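Local coordinates for SusD superfamily protein (Bacteroides thetaiotaomicron VPI-5482, PDB 3HDX) that probably binds polysaccharide at the outer membrane as a SusD-family homologue in carbohydrate metabolism, at residues A[87-92]-A[113-118]; A[81-86]-A[137-142]; A[415-420]-A[435-440]. One frame throughout, in Å; residues are numbered along the deposited sequence. Where two conformers were deposited one is given.

Interaction 1 of 3, residues A[87-92]-A[113-118]; sequences VFMEKA and QVRALR
The Phe88 ring meets Val114 on one face and Ala92, of its own segment, on the other: Val114 CG1 stands 4.2 Å from the ring centroid and 21° off the normal, a CH-pi contact displaced toward the rim. Two guanidinium groups also receive atoms on a face. Met89, a selenomethionine, sets its CE over the middle of the Arg115 plane, 3.3 Å from Arg115 CZ, while its SE lies against the Arg118 plane nearer the rim, 3.4 Å from Arg118 NH2. One bent side chain therefore serves both arginines; the turn at chi3 (72°) swings CE off the line of the chain and onto Arg115. Farther back, Met89 CG packs on Val114 CG2 at 3.5 Å, the two side chains running past each other in opposite senses, and the same methyl touches Phe88 CD1 at 3.8 Å. Val114 is thus divided: across this contact CG1 meets the ring and CG2 meets both Phe88 and Met89. Glu162 takes salt bridges from Arg115 NH1 and from Arg118 NH2, the nitrogen nearest Met89 SE, and Ser86 OG is hydrogen-bonded to Arg118 NH1. An alanine in place of Arg115 would remove the flat surface under Met89 CE and is likely to open a gap beside that methyl, less firmly held against Arg118 alone, and leave Glu162 with one cation fewer. The contact joins helix 76-91 to helix 104-129, whose short segments run nearly antiparallel (153°) with axes 10.0 Å apart, in a helical part of the chain, consistent with the TPR-like helices of the SusD family. Helix 11-30 closes on Phe88 and Val114 through Ala17 and Leu18, and helix 152-169 backs the arginines.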
loop_
_atom_site.group_PDB
_atom_site.type_symbol
_atom_site.label_atom_id
_atom_site.label_comp_id
_atom_site.label_asym_id
_atom_site.label_seq_id
_atom_site.Cartn_x
_atom_site.Cartn_y
_atom_site.Cartn_z
ATOM N N VAL A 87 9.823 -20.585 5.929
ATOM C CA VAL A 87 10.139 -21.420 7.115
ATOM C C VAL A 87 8.849 -21.820 7.837
ATOM O O VAL A 87 8.663 -23.002 8.214
ATOM C CB VAL A 87 11.142 -20.718 8.085
ATOM C CG1 VAL A 87 11.292 -21.541 9.385
ATOM C CG2 VAL A 87 12.496 -20.560 7.420
ATOM N N PHE A 88 7.938 -20.856 8.023
ATOM C CA PHE A 88 6.681 -21.136 8.695
ATOM C C PHE A 88 5.925 -22.256 7.952
ATOM O O PHE A 88 5.447 -23.214 8.568
ATOM C CB PHE A 88 5.816 -19.864 8.801
ATOM C CG PHE A 88 4.575 -20.044 9.631
ATOM C CD1 PHE A 88 3.468 -20.731 9.149
ATOM C CD2 PHE A 88 4.526 -19.546 10.938
ATOM C CE1 PHE A 88 2.370 -20.927 9.953
ATOM C CE2 PHE A 88 3.435 -19.727 11.711
ATOM C CZ PHE A 88 2.369 -20.434 11.241
HETATM N N MSE A 89 5.846 -22.165 6.626
HETATM C CA MSE A 89 5.114 -23.180 5.857
HETATM C C MSE A 89 5.768 -24.554 5.928
HETATM O O MSE A 89 5.059 -25.561 5.846
HETATM C CB MSE A 89 4.967 -22.741 4.409
HETATM C CG MSE A 89 4.151 -21.444 4.293
HETATM SE SE MSE A 89 4.184 -20.628 2.568
HETATM C CE MSE A 89 3.123 -21.843 1.635
ATOM N N GLU A 90 7.102 -24.587 6.067
ATOM C CA GLU A 90 7.833 -25.844 6.175
ATOM C C GLU A 90 7.685 -26.494 7.543
ATOM O O GLU A 90 7.595 -27.747 7.628
ATOM C CB GLU A 90 9.336 -25.614 5.879
ATOM C CG GLU A 90 9.597 -25.234 4.431
ATOM C CD GLU A 90 10.942 -24.566 4.166
ATOM O OE1 GLU A 90 11.811 -24.536 5.100
ATOM O OE2 GLU A 90 11.133 -24.121 2.981
ATOM N N LYS A 91 7.666 -25.658 8.591
ATOM C CA LYS A 91 7.761 -26.158 9.973
ATOM C C LYS A 91 6.469 -26.210 10.785
ATOM O O LYS A 91 6.307 -27.097 11.624
ATOM C CB LYS A 91 8.825 -25.348 10.696
ATOM C CG LYS A 91 10.217 -25.470 10.068
ATOM C CD LYS A 91 10.784 -26.874 10.141
ATOM C CE LYS A 91 12.208 -26.938 9.551
ATOM N NZ LYS A 91 12.917 -28.193 9.916
ATOM N N ALA A 92 5.554 -25.293 10.543
ATOM C CA ALA A 92 4.293 -25.259 11.287
ATOM C C ALA A 92 3.406 -26.517 11.194
ATOM O O ALA A 92 2.720 -26.832 12.180
ATOM C CB ALA A 92 3.482 -23.978 10.922
ATOM N N GLN A 113 -2.271 -17.127 5.631
ATOM C CA GLN A 113 -1.790 -15.785 5.946
ATOM C C GLN A 113 -0.355 -15.593 5.526
ATOM O O GLN A 113 -0.051 -14.589 4.863
ATOM C CB GLN A 113 -1.978 -15.450 7.409
ATOM C CG GLN A 113 -3.440 -15.256 7.817
ATOM C CD GLN A 113 -3.605 -15.231 9.308
ATOM O OE1 GLN A 113 -3.408 -14.196 9.962
ATOM N NE2 GLN A 113 -4.006 -16.387 9.866
ATOM N N VAL A 114 0.538 -16.520 5.936
ATOM C CA VAL A 114 1.964 -16.339 5.598
ATOM C C VAL A 114 2.165 -16.451 4.077
ATOM O O VAL A 114 2.979 -15.729 3.503
ATOM C CB VAL A 114 2.934 -17.240 6.396
ATOM C CG1 VAL A 114 2.743 -16.969 7.892
ATOM C CG2 VAL A 114 2.772 -18.683 6.046
ATOM N N ARG A 115 1.417 -17.336 3.429
ATOM C CA ARG A 115 1.490 -17.483 1.977
ATOM C C ARG A 115 1.101 -16.143 1.319
ATOM O O ARG A 115 1.764 -15.710 0.355
ATOM C CB ARG A 115 0.549 -18.600 1.489
ATOM C CG ARG A 115 0.638 -18.890 0.040
ATOM C CD ARG A 115 -0.354 -19.896 -0.427
ATOM N NE ARG A 115 -0.199 -21.231 0.088
ATOM C CZ ARG A 115 0.545 -22.203 -0.417
ATOM N NH1 ARG A 115 1.436 -21.973 -1.361
ATOM N NH2 ARG A 115 0.468 -23.427 0.127
ATOM N N ALA A 116 0.016 -15.536 1.796
ATOM C CA ALA A 116 -0.453 -14.258 1.249
ATOM C C ALA A 116 0.547 -13.121 1.524
ATOM O O ALA A 116 0.754 -12.264 0.658
ATOM C CB ALA A 116 -1.863 -13.916 1.801
ATOM N N LEU A 117 1.141 -13.108 2.720
ATOM C CA LEU A 117 2.128 -12.095 3.052
ATOM C C LEU A 117 3.360 -12.205 2.153
ATOM O O LEU A 117 3.920 -11.194 1.713
ATOM C CB LEU A 117 2.491 -12.139 4.541
ATOM C CG LEU A 117 1.413 -11.678 5.525
ATOM C CD1 LEU A 117 1.738 -12.138 6.966
ATOM C CD2 LEU A 117 1.265 -10.160 5.511
ATOM N N ARG A 118 3.805 -13.428 1.906
ATOM C CA ARG A 118 4.927 -13.647 0.987
ATOM C C ARG A 118 4.592 -13.121 -0.421
ATOM O O ARG A 118 5.433 -12.468 -1.059
ATOM C CB ARG A 118 5.333 -15.115 0.966
ATOM C CG ARG A 118 6.405 -15.455 -0.053
ATOM C CD ARG A 118 6.950 -16.862 0.157
ATOM N NE ARG A 118 5.928 -17.862 -0.186
ATOM C CZ ARG A 118 6.117 -19.180 -0.208
ATOM N NH1 ARG A 118 7.276 -19.711 0.210
ATOM N NH2 ARG A 118 5.126 -19.982 -0.592
#

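Interaction 2 of 3, residues A[81-86]-A[137-142]; sequences VINAAS and YSYDNG
Hydrogen bonds from the side-chain amide of Asn83 to the backbone of Tyr139 carry the contact. Tyr139 N donates to Asn83 OD1 over 3.0 Å with an N-H...O angle of 156°, and Asn83 ND2 donates back to Tyr139 O over 2.9 Å, at 166°. The second acceptor lies almost in the plane of the Asn83 amide, so one carboxamide reads both the N-H and the C=O of a single residue, as a neighbouring strand would. With CG anti to the backbone N, the amide extends from the helix to meet the loop.

Stacking comes next. The amide lies nearly parallel to the Tyr139 ring, the planes 14° apart, with Asn83 OD1 above one face toward the rim and 3.4 Å from Tyr139 CD1. The ring folds back over the amide because Tyr139 CG sits between the backbone N and carbonyl carbon.

Two waters extend the polar network. One donates to Tyr137 O at 2.6 Å and also lies close to Asn83 OD1 and Ser86 OG; the other accepts from Asn83 ND2 and donates to Asn141 OD1. With Tyr139 N and a water close to OD1, and Tyr139 O and a second water at ND2, the amide's rotation is probably fixed.

Van der Waals contact is slighter: Ser86 CB rests 3.7 Å from Ser138 N and 4.0 Å from Ser138 CB. Besides meeting Arg118, Ser86 OG bonds to Ile82 O, which Ser86 N reaches from the opposite face of its plane; Ser138 OG bonds to Glu90.

In the fold, the irregular segment 137-142, between helices 104-129 and 152-169, is pinned along helix 76-91, where Tyr139 also touches Tyr79. The same helix also packs on helix 11-30 through Val81 and Ala84, and on helix 104-129 through Ile82.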
loop_
_atom_site.group_PDB
_atom_site.type_symbol
_atom_site.label_atom_id
_atom_site.label_comp_id
_atom_site.label_asym_id
_atom_site.label_seq_id
_atom_site.Cartn_x
_atom_site.Cartn_y
_atom_site.Cartn_z
ATOM N N VAL A 81 10.865 -11.174 4.942
ATOM C CA VAL A 81 9.460 -11.616 4.994
ATOM C C VAL A 81 9.308 -12.975 4.290
ATOM O O VAL A 81 8.702 -13.912 4.818
ATOM C CB VAL A 81 8.538 -10.619 4.291
ATOM C CG1 VAL A 81 7.089 -11.170 4.197
ATOM C CG2 VAL A 81 8.596 -9.238 4.961
ATOM N N ILE A 82 9.802 -13.021 3.058
ATOM C CA ILE A 82 9.675 -14.199 2.182
ATOM C C ILE A 82 10.275 -15.443 2.879
ATOM O O ILE A 82 9.655 -16.485 2.928
ATOM C CB ILE A 82 10.360 -13.909 0.824
ATOM C CG1 ILE A 82 9.532 -12.854 0.047
ATOM C CG2 ILE A 82 10.590 -15.197 -0.011
ATOM C CD1 ILE A 82 10.329 -12.063 -1.028
ATOM N N ASN A 83 11.466 -15.302 3.459
ATOM C CA ASN A 83 12.139 -16.420 4.105
ATOM C C ASN A 83 11.394 -16.863 5.386
ATOM O O ASN A 83 11.207 -18.070 5.639
ATOM C CB ASN A 83 13.598 -16.052 4.391
ATOM C CG ASN A 83 14.482 -17.257 4.546
ATOM O OD1 ASN A 83 14.248 -18.279 3.907
ATOM N ND2 ASN A 83 15.528 -17.121 5.327
ATOM N N ALA A 84 10.957 -15.904 6.201
ATOM C CA ALA A 84 10.204 -16.242 7.423
ATOM C C ALA A 84 8.899 -16.980 7.071
ATOM O O ALA A 84 8.505 -17.955 7.744
ATOM C CB ALA A 84 9.920 -14.994 8.251
ATOM N N ALA A 85 8.219 -16.522 6.013
ATOM C CA ALA A 85 7.006 -17.212 5.523
ATOM C C ALA A 85 7.334 -18.630 5.034
ATOM O O ALA A 85 6.637 -19.568 5.403
ATOM C CB ALA A 85 6.329 -16.380 4.401
ATOM N N SER A 86 8.405 -18.781 4.265
ATOM C CA SER A 86 8.787 -20.089 3.769
ATOM C C SER A 86 9.095 -21.070 4.918
ATOM O O SER A 86 8.657 -22.232 4.883
ATOM C CB SER A 86 10.010 -19.983 2.875
ATOM O OG SER A 86 9.706 -19.187 1.736
ATOM N N TYR A 137 11.625 -21.175 -1.503
ATOM C CA TYR A 137 12.007 -22.108 -0.439
ATOM C C TYR A 137 12.851 -21.395 0.606
ATOM O O TYR A 137 13.466 -20.356 0.298
ATOM C CB TYR A 137 12.781 -23.260 -1.072
ATOM C CG TYR A 137 14.016 -22.834 -1.862
ATOM C CD1 TYR A 137 13.911 -22.447 -3.192
ATOM C CD2 TYR A 137 15.289 -22.791 -1.255
ATOM C CE1 TYR A 137 14.999 -22.002 -3.891
ATOM C CE2 TYR A 137 16.396 -22.388 -1.973
ATOM C CZ TYR A 137 16.259 -22.010 -3.281
ATOM O OH TYR A 137 17.339 -21.611 -4.008
ATOM N N SER A 138 12.940 -21.971 1.805
ATOM C CA SER A 138 13.720 -21.312 2.851
ATOM C C SER A 138 15.227 -21.518 2.670
ATOM O O SER A 138 15.686 -22.486 2.036
ATOM C CB SER A 138 13.313 -21.766 4.238
ATOM O OG SER A 138 13.714 -23.087 4.460
ATOM N N TYR A 139 15.989 -20.578 3.207
ATOM C CA TYR A 139 17.452 -20.627 3.138
ATOM C C TYR A 139 18.003 -20.065 4.439
ATOM O O TYR A 139 17.261 -19.475 5.214
ATOM C CB TYR A 139 17.984 -19.880 1.918
ATOM C CG TYR A 139 17.545 -18.447 1.845
ATOM C CD1 TYR A 139 16.325 -18.095 1.265
ATOM C CD2 TYR A 139 18.323 -17.441 2.398
ATOM C CE1 TYR A 139 15.904 -16.764 1.225
ATOM C CE2 TYR A 139 17.918 -16.095 2.375
ATOM C CZ TYR A 139 16.710 -15.773 1.783
ATOM O OH TYR A 139 16.331 -14.462 1.768
ATOM N N ASP A 140 19.286 -20.298 4.691
ATOM C CA ASP A 140 19.907 -19.827 5.937
ATOM C C ASP A 140 20.161 -18.342 5.936
ATOM O O ASP A 140 20.623 -17.786 4.932
ATOM C CB ASP A 140 21.257 -20.529 6.173
ATOM C CG ASP A 140 21.113 -22.011 6.485
ATOM O OD1 ASP A 140 20.039 -22.486 6.919
ATOM O OD2 ASP A 140 22.131 -22.719 6.344
ATOM N N ASN A 141 19.900 -17.703 7.081
ATOM C CA ASN A 141 20.281 -16.287 7.294
ATOM C C ASN A 141 21.784 -16.159 7.096
ATOM O O ASN A 141 22.543 -17.075 7.452
ATOM C CB ASN A 141 19.945 -15.824 8.705
ATOM C CG ASN A 141 18.481 -15.541 8.879
ATOM O OD1 ASN A 141 17.952 -14.616 8.249
ATOM N ND2 ASN A 141 17.814 -16.306 9.752
ATOM N N GLY A 142 22.193 -15.066 6.462
ATOM C CA GLY A 142 23.606 -14.841 6.134
ATOM C C GLY A 142 23.980 -15.388 4.771
ATOM O O GLY A 142 25.092 -15.168 4.303
HETATM O O HOH W 1 12.531 -18.191 1.315
HETATM O O HOH W 2 16.018 -14.484 6.529
#

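Interaction 3 of 3, residues A[415-420]-A[435-440]; sequences EIFEER and VRRQKL. With EDO (1,2-ethanediol), chain D; EDO (1,2-ethanediol), chain E.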
loop_
_atom_site.group_PDB
_atom_site.type_symbol
_atom_site.label_atom_id
_atom_site.label_comp_id
_atom_site.label_asym_id
_atom_site.label_seq_id
_atom_site.Cartn_x
_atom_site.Cartn_y
_atom_site.Cartn_z
ATOM N N GLU A 415 -9.390 12.022 -15.050
ATOM C CA GLU A 415 -10.132 12.467 -13.864
ATOM C C GLU A 415 -10.175 11.430 -12.724
ATOM O O GLU A 415 -10.056 11.793 -11.554
ATOM C CB GLU A 415 -11.529 12.988 -14.208
ATOM C CG GLU A 415 -12.300 13.549 -13.027
ATOM C CD GLU A 415 -11.615 14.700 -12.317
ATOM O OE1 GLU A 415 -10.750 15.404 -12.914
ATOM O OE2 GLU A 415 -11.958 14.891 -11.136
ATOM N N ILE A 416 -10.311 10.160 -13.079
ATOM C CA ILE A 416 -10.231 9.073 -12.090
ATOM C C ILE A 416 -8.873 9.142 -11.374
ATOM O O ILE A 416 -8.826 9.031 -10.136
ATOM C CB ILE A 416 -10.424 7.692 -12.718
ATOM C CG1 ILE A 416 -11.876 7.535 -13.234
ATOM C CG2 ILE A 416 -10.126 6.564 -11.705
ATOM C CD1 ILE A 416 -12.124 6.417 -14.197
ATOM N N PHE A 417 -7.785 9.341 -12.140
ATOM C CA PHE A 417 -6.467 9.515 -11.494
ATOM C C PHE A 417 -6.350 10.790 -10.641
ATOM O O PHE A 417 -5.690 10.753 -9.620
ATOM C CB PHE A 417 -5.335 9.340 -12.485
ATOM C CG PHE A 417 -5.087 7.911 -12.785
ATOM C CD1 PHE A 417 -4.401 7.118 -11.863
ATOM C CD2 PHE A 417 -5.566 7.310 -13.944
ATOM C CE1 PHE A 417 -4.170 5.765 -12.119
ATOM C CE2 PHE A 417 -5.337 5.982 -14.180
ATOM C CZ PHE A 417 -4.664 5.199 -13.275
ATOM N N GLU A 418 -7.033 11.882 -11.011
ATOM C CA GLU A 418 -7.039 13.070 -10.147
ATOM C C GLU A 418 -7.821 12.792 -8.870
ATOM O O GLU A 418 -7.473 13.305 -7.823
ATOM C CB GLU A 418 -7.632 14.289 -10.864
ATOM C CG GLU A 418 -6.791 14.752 -12.026
ATOM C CD GLU A 418 -5.330 15.044 -11.679
ATOM O OE1 GLU A 418 -5.089 15.701 -10.667
ATOM O OE2 GLU A 418 -4.431 14.607 -12.450
ATOM N N GLU A 419 -8.900 12.007 -8.972
ATOM C CA GLU A 419 -9.651 11.632 -7.764
ATOM C C GLU A 419 -8.786 10.760 -6.837
ATOM O O GLU A 419 -8.801 10.918 -5.603
ATOM C CB GLU A 419 -11.001 10.993 -8.088
ATOM C CG GLU A 419 -11.943 10.941 -6.848
ATOM C CD GLU A 419 -12.364 12.301 -6.316
ATOM O OE1 GLU A 419 -12.372 13.306 -7.064
ATOM O OE2 GLU A 419 -12.746 12.352 -5.131
ATOM N N ARG A 420 -8.065 9.797 -7.406
ATOM C CA ARG A 420 -7.116 9.023 -6.601
ATOM C C ARG A 420 -6.051 9.936 -5.947
ATOM O O ARG A 420 -5.626 9.724 -4.807
ATOM C CB ARG A 420 -6.426 7.970 -7.472
ATOM C CG ARG A 420 -7.337 6.877 -7.947
ATOM C CD ARG A 420 -6.628 5.765 -8.742
ATOM N NE ARG A 420 -5.647 5.021 -7.928
ATOM C CZ ARG A 420 -5.925 4.000 -7.128
ATOM N NH1 ARG A 420 -7.142 3.434 -7.080
ATOM N NH2 ARG A 420 -4.949 3.473 -6.414
ATOM N N VAL A 435 2.365 5.822 -12.910
ATOM C CA VAL A 435 2.824 4.821 -13.894
ATOM C C VAL A 435 1.612 4.146 -14.574
ATOM O O VAL A 435 1.540 4.082 -15.797
ATOM C CB VAL A 435 3.797 3.787 -13.258
ATOM C CG1 VAL A 435 4.138 2.659 -14.254
ATOM C CG2 VAL A 435 5.093 4.469 -12.708
ATOM N N ARG A 436 0.635 3.662 -13.790
ATOM C CA ARG A 436 -0.546 3.019 -14.426
ATOM C C ARG A 436 -1.283 4.031 -15.315
ATOM O O ARG A 436 -1.725 3.700 -16.405
ATOM C CB ARG A 436 -1.514 2.448 -13.392
ATOM C CG ARG A 436 -0.924 1.337 -12.543
ATOM C CD ARG A 436 -1.988 0.433 -11.925
ATOM N NE ARG A 436 -3.081 1.217 -11.376
ATOM C CZ ARG A 436 -2.989 1.965 -10.272
ATOM N NH1 ARG A 436 -1.900 1.938 -9.482
ATOM N NH2 ARG A 436 -4.023 2.746 -9.946
ATOM N N ARG A 437 -1.436 5.258 -14.819
ATOM C CA ARG A 437 -2.040 6.331 -15.614
ATOM C C ARG A 437 -1.299 6.554 -16.925
ATOM O O ARG A 437 -1.940 6.632 -17.973
ATOM C CB ARG A 437 -2.042 7.640 -14.824
ATOM C CG ARG A 437 -2.668 8.838 -15.547
ATOM C CD ARG A 437 -2.257 10.160 -14.964
ATOM N NE ARG A 437 -2.764 11.256 -15.796
ATOM C CZ ARG A 437 -2.269 11.597 -16.975
ATOM N NH1 ARG A 437 -1.192 10.984 -17.470
ATOM N NH2 ARG A 437 -2.821 12.594 -17.660
ATOM N N GLN A 438 0.031 6.585 -16.872
ATOM C CA GLN A 438 0.777 6.845 -18.089
ATOM C C GLN A 438 0.588 5.743 -19.131
ATOM O O GLN A 438 0.477 6.005 -20.328
ATOM C CB GLN A 438 2.254 7.050 -17.792
ATOM C CG GLN A 438 3.039 7.488 -19.046
ATOM C CD GLN A 438 2.469 8.733 -19.753
ATOM O OE1 GLN A 438 2.441 8.773 -20.995
ATOM N NE2 GLN A 438 2.051 9.763 -18.975
ATOM N N LYS A 439 0.533 4.510 -18.663
ATOM C CA LYS A 439 0.332 3.372 -19.559
ATOM C C LYS A 439 -0.981 3.420 -20.304
ATOM O O LYS A 439 -1.062 2.969 -21.452
ATOM C CB LYS A 439 0.517 2.057 -18.799
ATOM C CG LYS A 439 2.004 1.827 -18.321
ATOM C CD LYS A 439 2.147 0.718 -17.274
ATOM C CE LYS A 439 1.812 -0.657 -17.838
ATOM N NZ LYS A 439 1.810 -1.680 -16.729
ATOM N N LEU A 440 -2.006 3.975 -19.659
ATOM C CA LEU A 440 -3.320 4.151 -20.291
ATOM C C LEU A 440 -3.416 5.422 -21.134
ATOM O O LEU A 440 -3.943 5.371 -22.234
ATOM C CB LEU A 440 -4.444 4.222 -19.247
ATOM C CG LEU A 440 -4.862 2.917 -18.575
ATOM C CD1 LEU A 440 -5.660 3.156 -17.245
ATOM C CD2 LEU A 440 -5.604 2.030 -19.534
HETATM C C1 EDO D . 5.027 -1.512 -14.689
HETATM O O1 EDO D . 3.642 -1.119 -14.671
HETATM C C2 EDO D . 5.605 -1.095 -16.027
HETATM O O2 EDO D . 4.849 -1.707 -17.091
HETATM C C1 EDO E . -1.404 13.729 -13.617
HETATM O O1 EDO E . -1.930 13.603 -12.281
HETATM C C2 EDO E . -0.673 15.038 -13.775
HETATM O O2 EDO E . 0.425 15.051 -12.861
HETATM O O HOH W 3 -4.780 12.580 -14.301
#
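Phe417 presents one ring face to the stem of Arg437: Arg437 CB lies 3.5 Å from the Phe417 ring centroid and only 7° off the normal, a CH-pi contact over the centre. Arg437 CG follows at 3.6 Å from Phe417 CD2. With its first torsion fully extended and the chain continuing so to NE, Arg437 runs its stem over the ring and carries the guanidinium beyond it. Leu440 CD1 meets the ring edge near its plane, 4.2 Å from Phe417 CE2.

Beside the ring, Arg436 NH2 comes over one face of the Arg420 guanidinium, toward its rim, 3.4 Å from Arg420 NE, with the two planes almost perpendicular (88°). Both are donors, so no bond joins them. Carboxylates around the pair would offset the like charges: Asp433 receives salt bridges from Arg420 NE and Arg436 NH1, Asp365 takes Arg420 NH2, and Glu372 takes Arg436 NE.

Farther out, a water accepts from Arg437 NE and donates to Glu418 OE2, each at 2.8 Å, relaying between opposite charges; Asp443 holds the other end of Arg437. A 1,2-ethanediol, probably from the crystallisation liquor, is also bound to Glu418 OE2.

The segments of helices 409-423 and 430-441 run antiparallel at 175°, their axes 10.8 Å apart, as a helical hairpin. Helix 363-376 adjoins Phe417 and Arg420, helix 196-209 packs on Arg420 and Arg436, and helix 445-453 lies against Gln438 and Lys439.

In the fold
Interactions 1 and 2 are neighbours, their centres 10 Å apart, and use successive turns of helix 76-91. Along the chain interaction 1 is nested within the loop that interaction 2 closes. Because both draw on that one helix, the pairing with helix 104-129 and the pinning of segment 137-142 share a common element. The two touch directly, through side-chain hydrogen bonds and through Val87 on Ser138. Interaction 3 comes later in the sequence, on the opposite side of the chain's centre, with its centre 34 and 36 Å from the other two. Interactions 1 and 2 thus lie in one helical region of this SusD-family protein and interaction 3 in another, with nearest atoms about 18 and 20 Å apart.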